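Local coordinates for vivid PAS protein VVD (Neurospora crassa, PDB 3D72) that binds flavin-adenine dinucleotide in a LOV-type PAS domain and serves as a fungal blue-light photoreceptor that dimerises on light activation, at residues A[75-80]-A[90-95]. The protein carries 1 engineered substitution. Residues are numbered along the deposited sequence; the frame is centred on the assembly and turned at random.
Sequences FLQSPD and KYVDSN. With FAD (flavin-adenine dinucleotide), chain C.
Gln-77 meets Val-92 beside the flavin pocket of a LOV domain, a member of the PAS fold. Segment 75-80 carries the end of a 3-10 segment and the loop after it, and segment 90-95 leads into helix 94-106. The two side chains cross at about a right angle. CB of Gln-77 lies 3.9 Å from CG2 of Val-92, and CG touches the same methyl. With CG beside its own backbone N (chi1 -73°) and the chain extended beyond it, Gln-77 reaches past Val-92 to the cofactor. CG of Gln-77 lies 3.3 Å from flavin O2. At the tip, NE2 of Gln-77 donates to flavin O2 at 2.9 Å. NE2 of Gln-77 also donates to the ribityl hydroxyl O4' of FAD at 3.1 Å, nearly straight at 176°. A weak, bent bond from the same nitrogen goes to flavin N1. OE1 accepts from NE of Arg-89, which also binds FAD. Both ends of the amide are therefore held, which should set it with its NH2 toward the flavin. Val-92 also packs on Ile-97 and Val-114, so this side of the contact is buried. The other side is more open. There CD of Pro-79 approaches the ring of Tyr-91 obliquely, 3.8 Å from CE2. Between these two apolar contacts, one water bridges the backbones: it donates to O of Gln-77 at 2.6 Å and accepts from N of Tyr-91 at 3.1 Å.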
ATOM      1  N   PHE A  75     -11.291  21.270  14.030  1.00  9.99           N
ATOM      2  CA  PHE A  75     -12.531  21.986  13.715  1.00 10.74           C
ATOM      3  C   PHE A  75     -13.752  21.070  13.746  1.00 10.89           C
ATOM      4  O   PHE A  75     -14.870  21.537  13.902  1.00 11.82           O
ATOM      5  CB  PHE A  75     -12.437  22.688  12.349  1.00 12.11           C
ATOM      6  CG  PHE A  75     -12.444  21.754  11.170  1.00 10.76           C
ATOM      7  CD1 PHE A  75     -13.644  21.276  10.643  1.00 12.10           C
ATOM      8  CD2 PHE A  75     -11.247  21.363  10.571  1.00 10.82           C
ATOM      9  CE1 PHE A  75     -13.653  20.420   9.548  1.00 11.55           C
ATOM     10  CE2 PHE A  75     -11.252  20.504   9.473  1.00 12.58           C
ATOM     11  CZ  PHE A  75     -12.450  20.035   8.958  1.00 12.79           C
ATOM     12  N   LEU A  76     -13.535  19.766  13.600  1.00 10.45           N
ATOM     13  CA  LEU A  76     -14.640  18.814  13.622  1.00 11.04           C
ATOM     14  C   LEU A  76     -15.227  18.679  15.025  1.00 11.58           C
ATOM     15  O   LEU A  76     -16.301  18.107  15.197  1.00 11.92           O
ATOM     16  CB  LEU A  76     -14.174  17.429  13.138  1.00 11.57           C
ATOM     17  CG  LEU A  76     -13.819  17.284  11.653  1.00 10.34           C
ATOM     18  CD1 LEU A  76     -13.290  15.879  11.383  1.00 11.21           C
ATOM     19  CD2 LEU A  76     -15.047  17.549  10.801  1.00 11.82           C
ATOM     20  N   GLN A  77     -14.525  19.202  16.024  1.00 11.26           N
ATOM     21  CA  GLN A  77     -14.993  19.090  17.399  1.00 12.07           C
ATOM     22  C   GLN A  77     -16.110  20.047  17.775  1.00 13.59           C
ATOM     23  O   GLN A  77     -16.610  20.003  18.897  1.00 13.54           O
ATOM     24  CB  GLN A  77     -13.807  19.233  18.351  1.00 11.13           C
ATOM     25  CG  GLN A  77     -12.907  17.998  18.337  1.00 10.60           C
ATOM     26  CD  GLN A  77     -11.477  18.305  18.696  1.00 11.84           C
ATOM     27  OE1 GLN A  77     -11.194  19.266  19.422  1.00 11.68           O
ATOM     28  NE2 GLN A  77     -10.552  17.475  18.203  1.00  9.89           N
ATOM     29  N   SER A  78     -16.511  20.888  16.831  1.00 14.38           N
ATOM     30  CA  SER A  78     -17.590  21.844  17.071  1.00 15.72           C
ATOM     31  C   SER A  78     -18.597  21.814  15.926  1.00 15.53           C
ATOM     32  O   SER A  78     -18.227  21.702  14.760  1.00 13.49           O
ATOM     33  CB  SER A  78     -17.027  23.257  17.216  1.00 17.07           C
ATOM     34  OG  SER A  78     -18.057  24.177  17.539  1.00 20.69           O
ATOM     35  N   PRO A  79     -19.897  21.923  16.244  1.00 16.35           N
ATOM     36  CA  PRO A  79     -20.908  21.901  15.186  1.00 18.63           C
ATOM     37  C   PRO A  79     -20.847  23.118  14.272  1.00 20.28           C
ATOM     38  O   PRO A  79     -21.454  23.133  13.203  1.00 21.44           O
ATOM     39  CB  PRO A  79     -22.222  21.808  15.962  1.00 17.72           C
ATOM     40  CG  PRO A  79     -21.903  22.483  17.255  1.00 17.79           C
ATOM     41  CD  PRO A  79     -20.522  21.972  17.577  1.00 17.01           C
ATOM     42  N   ASP A  80     -20.110  24.141  14.695  1.00 22.21           N
ATOM     43  CA  ASP A  80     -19.971  25.338  13.887  1.00 24.08           C
ATOM     44  C   ASP A  80     -18.570  25.378  13.285  1.00 25.06           C
ATOM     45  O   ASP A  80     -18.178  26.348  12.632  1.00 25.03           O
ATOM     46  CB  ASP A  80     -20.262  26.591  14.730  1.00 26.31           C
ATOM     47  CG  ASP A  80     -19.416  26.673  15.985  1.00 27.14           C
ATOM     48  OD1 ASP A  80     -19.850  27.342  16.950  1.00 28.43           O
ATOM     49  OD2 ASP A  80     -18.316  26.086  16.009  1.00 28.43           O
ATOM     50  N   LYS A  90     -16.477  22.336  24.455  1.00 21.79           N
ATOM     51  CA  LYS A  90     -17.617  22.214  25.256  1.00 23.54           C
ATOM     52  C   LYS A  90     -18.465  20.988  24.932  1.00 23.99           C
ATOM     53  O   LYS A  90     -19.500  20.787  25.534  1.00 24.41           O
ATOM     54  CB  LYS A  90     -18.353  23.552  25.270  1.00 25.84           C
ATOM     55  CG  LYS A  90     -19.268  23.915  24.131  1.00 26.97           C
ATOM     56  CD  LYS A  90     -18.902  25.292  23.556  1.00 28.91           C
ATOM     57  CE  LYS A  90     -18.298  26.248  24.580  1.00 30.13           C
ATOM     58  NZ  LYS A  90     -17.840  27.505  23.932  1.00 29.83           N
ATOM     59  N   TYR A  91     -18.007  20.157  24.002  1.00 24.02           N
ATOM     60  CA  TYR A  91     -18.722  18.928  23.618  1.00 25.06           C
ATOM     61  C   TYR A  91     -17.784  17.733  23.571  1.00 25.18           C
ATOM     62  O   TYR A  91     -18.209  16.602  23.293  1.00 26.64           O
ATOM     63  CB  TYR A  91     -19.366  19.115  22.253  1.00 25.15           C
ATOM     64  CG  TYR A  91     -20.315  20.266  22.226  1.00 25.93           C
ATOM     65  CD1 TYR A  91     -21.388  20.312  23.115  1.00 26.76           C
ATOM     66  CD2 TYR A  91     -20.147  21.317  21.332  1.00 26.00           C
ATOM     67  CE1 TYR A  91     -22.277  21.381  23.116  1.00 27.62           C
ATOM     68  CE2 TYR A  91     -21.032  22.392  21.322  1.00 27.45           C
ATOM     69  CZ  TYR A  91     -22.094  22.418  22.216  1.00 27.61           C
ATOM     70  OH  TYR A  91     -22.973  23.472  22.210  1.00 29.70           O
ATOM     71  N   VAL A  92     -16.530  17.983  23.819  1.00 24.75           N
ATOM     72  CA  VAL A  92     -15.559  16.916  23.765  1.00 24.59           C
ATOM     73  C   VAL A  92     -14.819  16.675  25.048  1.00 25.06           C
ATOM     74  O   VAL A  92     -14.425  17.600  25.757  1.00 24.49           O
ATOM     75  CB  VAL A  92     -14.559  17.172  22.647  1.00 24.15           C
ATOM     76  CG1 VAL A  92     -13.548  16.055  22.597  1.00 23.73           C
ATOM     77  CG2 VAL A  92     -15.300  17.286  21.326  1.00 24.10           C
ATOM     78  N   ASP A  93     -14.645  15.385  25.339  1.00 25.29           N
ATOM     79  CA  ASP A  93     -13.946  14.954  26.517  1.00 26.00           C
ATOM     80  C   ASP A  93     -12.537  15.533  26.491  1.00 25.74           C
ATOM     81  O   ASP A  93     -11.765  15.274  25.567  1.00 25.23           O
ATOM     82  CB  ASP A  93     -13.886  13.429  26.517  1.00 27.33           C
ATOM     83  CG  ASP A  93     -13.280  12.881  27.777  1.00 28.76           C
ATOM     84  OD1 ASP A  93     -12.101  13.179  28.041  1.00 30.53           O
ATOM     85  OD2 ASP A  93     -13.989  12.156  28.508  1.00 30.18           O
ATOM     86  N   SER A  94     -12.202  16.323  27.508  1.00 25.06           N
ATOM     87  CA  SER A  94     -10.884  16.932  27.580  1.00 25.15           C
ATOM     88  C   SER A  94      -9.752  15.916  27.642  1.00 24.03           C
ATOM     89  O   SER A  94      -8.701  16.122  27.039  1.00 23.85           O
ATOM     90  CB  SER A  94     -10.799  17.875  28.782  1.00 25.96           C
ATOM     91  OG  SER A  94     -11.505  19.077  28.532  1.00 28.21           O
ATOM     92  N   ASN A  95      -9.957  14.824  28.368  1.00 23.11           N
ATOM     93  CA  ASN A  95      -8.921  13.805  28.470  1.00 22.71           C
ATOM     94  C   ASN A  95      -8.654  13.195  27.100  1.00 20.77           C
ATOM     95  O   ASN A  95      -7.524  12.846  26.772  1.00 20.75           O
ATOM     96  CB  ASN A  95      -9.334  12.699  29.438  1.00 25.60           C
ATOM     97  CG  ASN A  95      -8.262  11.635  29.590  1.00 28.32           C
ATOM     98  OD1 ASN A  95      -7.166  11.910  30.078  1.00 31.08           O
ATOM     99  ND2 ASN A  95      -8.574  10.416  29.162  1.00 29.98           N
TER
HETATM  100  PA  FAD C 201      -5.379  21.457  22.621  1.00 23.41           P
HETATM  101  O1A FAD C 201      -6.054  22.491  21.789  1.00 23.22           O
HETATM  102  O2A FAD C 201      -4.136  21.846  23.326  1.00 24.57           O
HETATM  103  O5B FAD C 201      -6.443  20.893  23.655  1.00 25.58           O
HETATM  104  C5B FAD C 201      -6.141  19.891  24.646  1.00 30.77           C
HETATM  105  C4B FAD C 201      -7.326  19.820  25.603  1.00 34.35           C
HETATM  106  O4B FAD C 201      -6.983  18.866  26.624  1.00 35.98           O
HETATM  107  C3B FAD C 201      -7.686  21.146  26.308  1.00 35.60           C
HETATM  108  O3B FAD C 201      -9.028  21.534  26.168  1.00 36.52           O
HETATM  109  C2B FAD C 201      -7.276  20.953  27.763  1.00 36.61           C
HETATM  110  O2B FAD C 201      -8.098  21.518  28.751  1.00 36.34           O
HETATM  111  C1B FAD C 201      -7.086  19.443  27.933  1.00 37.48           C
HETATM  112  N9A FAD C 201      -5.873  19.068  28.634  1.00 39.82           N
HETATM  113  C8A FAD C 201      -4.580  19.338  28.280  1.00 40.70           C
HETATM  114  N7A FAD C 201      -3.681  18.881  29.120  1.00 41.33           N
HETATM  115  C5A FAD C 201      -4.439  18.289  30.116  1.00 41.49           C
HETATM  116  C6A FAD C 201      -4.064  17.598  31.322  1.00 42.38           C
HETATM  117  N6A FAD C 201      -2.785  17.451  31.681  1.00 42.83           N
HETATM  118  N1A FAD C 201      -5.058  17.107  32.118  1.00 42.92           N
HETATM  119  C2A FAD C 201      -6.350  17.278  31.726  1.00 42.81           C
HETATM  120  N3A FAD C 201      -6.819  17.895  30.617  1.00 42.45           N
HETATM  121  C4A FAD C 201      -5.763  18.396  29.840  1.00 41.33           C
HETATM  122  N1  FAD C 201      -9.519  15.406  15.699  1.00  8.83           N
HETATM  123  C2  FAD C 201     -10.852  15.215  15.529  1.00  8.51           C
HETATM  124  O2  FAD C 201     -11.695  15.645  16.338  1.00 10.03           O
HETATM  125  N3  FAD C 201     -11.309  14.491  14.416  1.00 10.52           N
HETATM  126  C4  FAD C 201     -10.492  13.953  13.420  1.00  7.73           C
HETATM  127  O4  FAD C 201     -11.002  13.313  12.472  1.00  9.07           O
HETATM  128  C4X FAD C 201      -9.108  14.145  13.611  1.00  8.10           C
HETATM  129  N5  FAD C 201      -8.216  13.644  12.645  1.00  7.42           N
HETATM  130  C5X FAD C 201      -6.864  13.854  12.847  1.00  8.45           C
HETATM  131  C6  FAD C 201      -5.941  13.352  11.878  1.00  6.95           C
HETATM  132  C7  FAD C 201      -4.587  13.555  11.997  1.00  8.46           C
HETATM  133  C7M FAD C 201      -3.682  12.954  10.911  1.00  8.59           C
HETATM  134  C8  FAD C 201      -4.067  14.318  13.071  1.00  8.01           C
HETATM  135  C8M FAD C 201      -2.588  14.599  13.246  1.00  8.58           C
HETATM  136  C9  FAD C 201      -4.979  14.828  14.065  1.00  7.76           C
HETATM  137  C9A FAD C 201      -6.365  14.620  13.971  1.00  7.81           C
HETATM  138  N10 FAD C 201      -7.317  15.109  14.956  1.00  7.68           N
HETATM  139  C10 FAD C 201      -8.663  14.911  14.741  1.00  8.09           C
HETATM  140  C1' FAD C 201      -6.895  15.837  16.185  1.00  8.15           C
HETATM  141  C2' FAD C 201      -6.659  17.328  16.168  1.00  9.72           C
HETATM  142  O2' FAD C 201      -6.057  17.683  14.918  1.00  9.41           O
HETATM  143  C3' FAD C 201      -5.790  17.670  17.401  1.00  9.13           C
HETATM  144  O3' FAD C 201      -4.550  16.972  17.291  1.00 10.38           O
HETATM  145  C4' FAD C 201      -6.470  17.267  18.752  1.00 10.48           C
HETATM  146  O4' FAD C 201      -7.637  18.045  18.936  1.00 10.12           O
HETATM  147  C5' FAD C 201      -5.541  17.435  19.966  1.00 12.63           C
HETATM  148  O5' FAD C 201      -4.633  18.534  19.789  1.00 14.91           O
HETATM  149  P   FAD C 201      -5.036  20.041  20.081  1.00 16.53           P
HETATM  150  O1P FAD C 201      -4.013  20.863  19.431  1.00 16.28           O
HETATM  151  O2P FAD C 201      -6.438  20.297  19.668  1.00 14.47           O
HETATM  152  O3P FAD C 201      -4.938  20.261  21.668  1.00 20.21           O
HETATM  153  O   HOH W   1     -16.436  20.885  21.382  1.00 20.68           O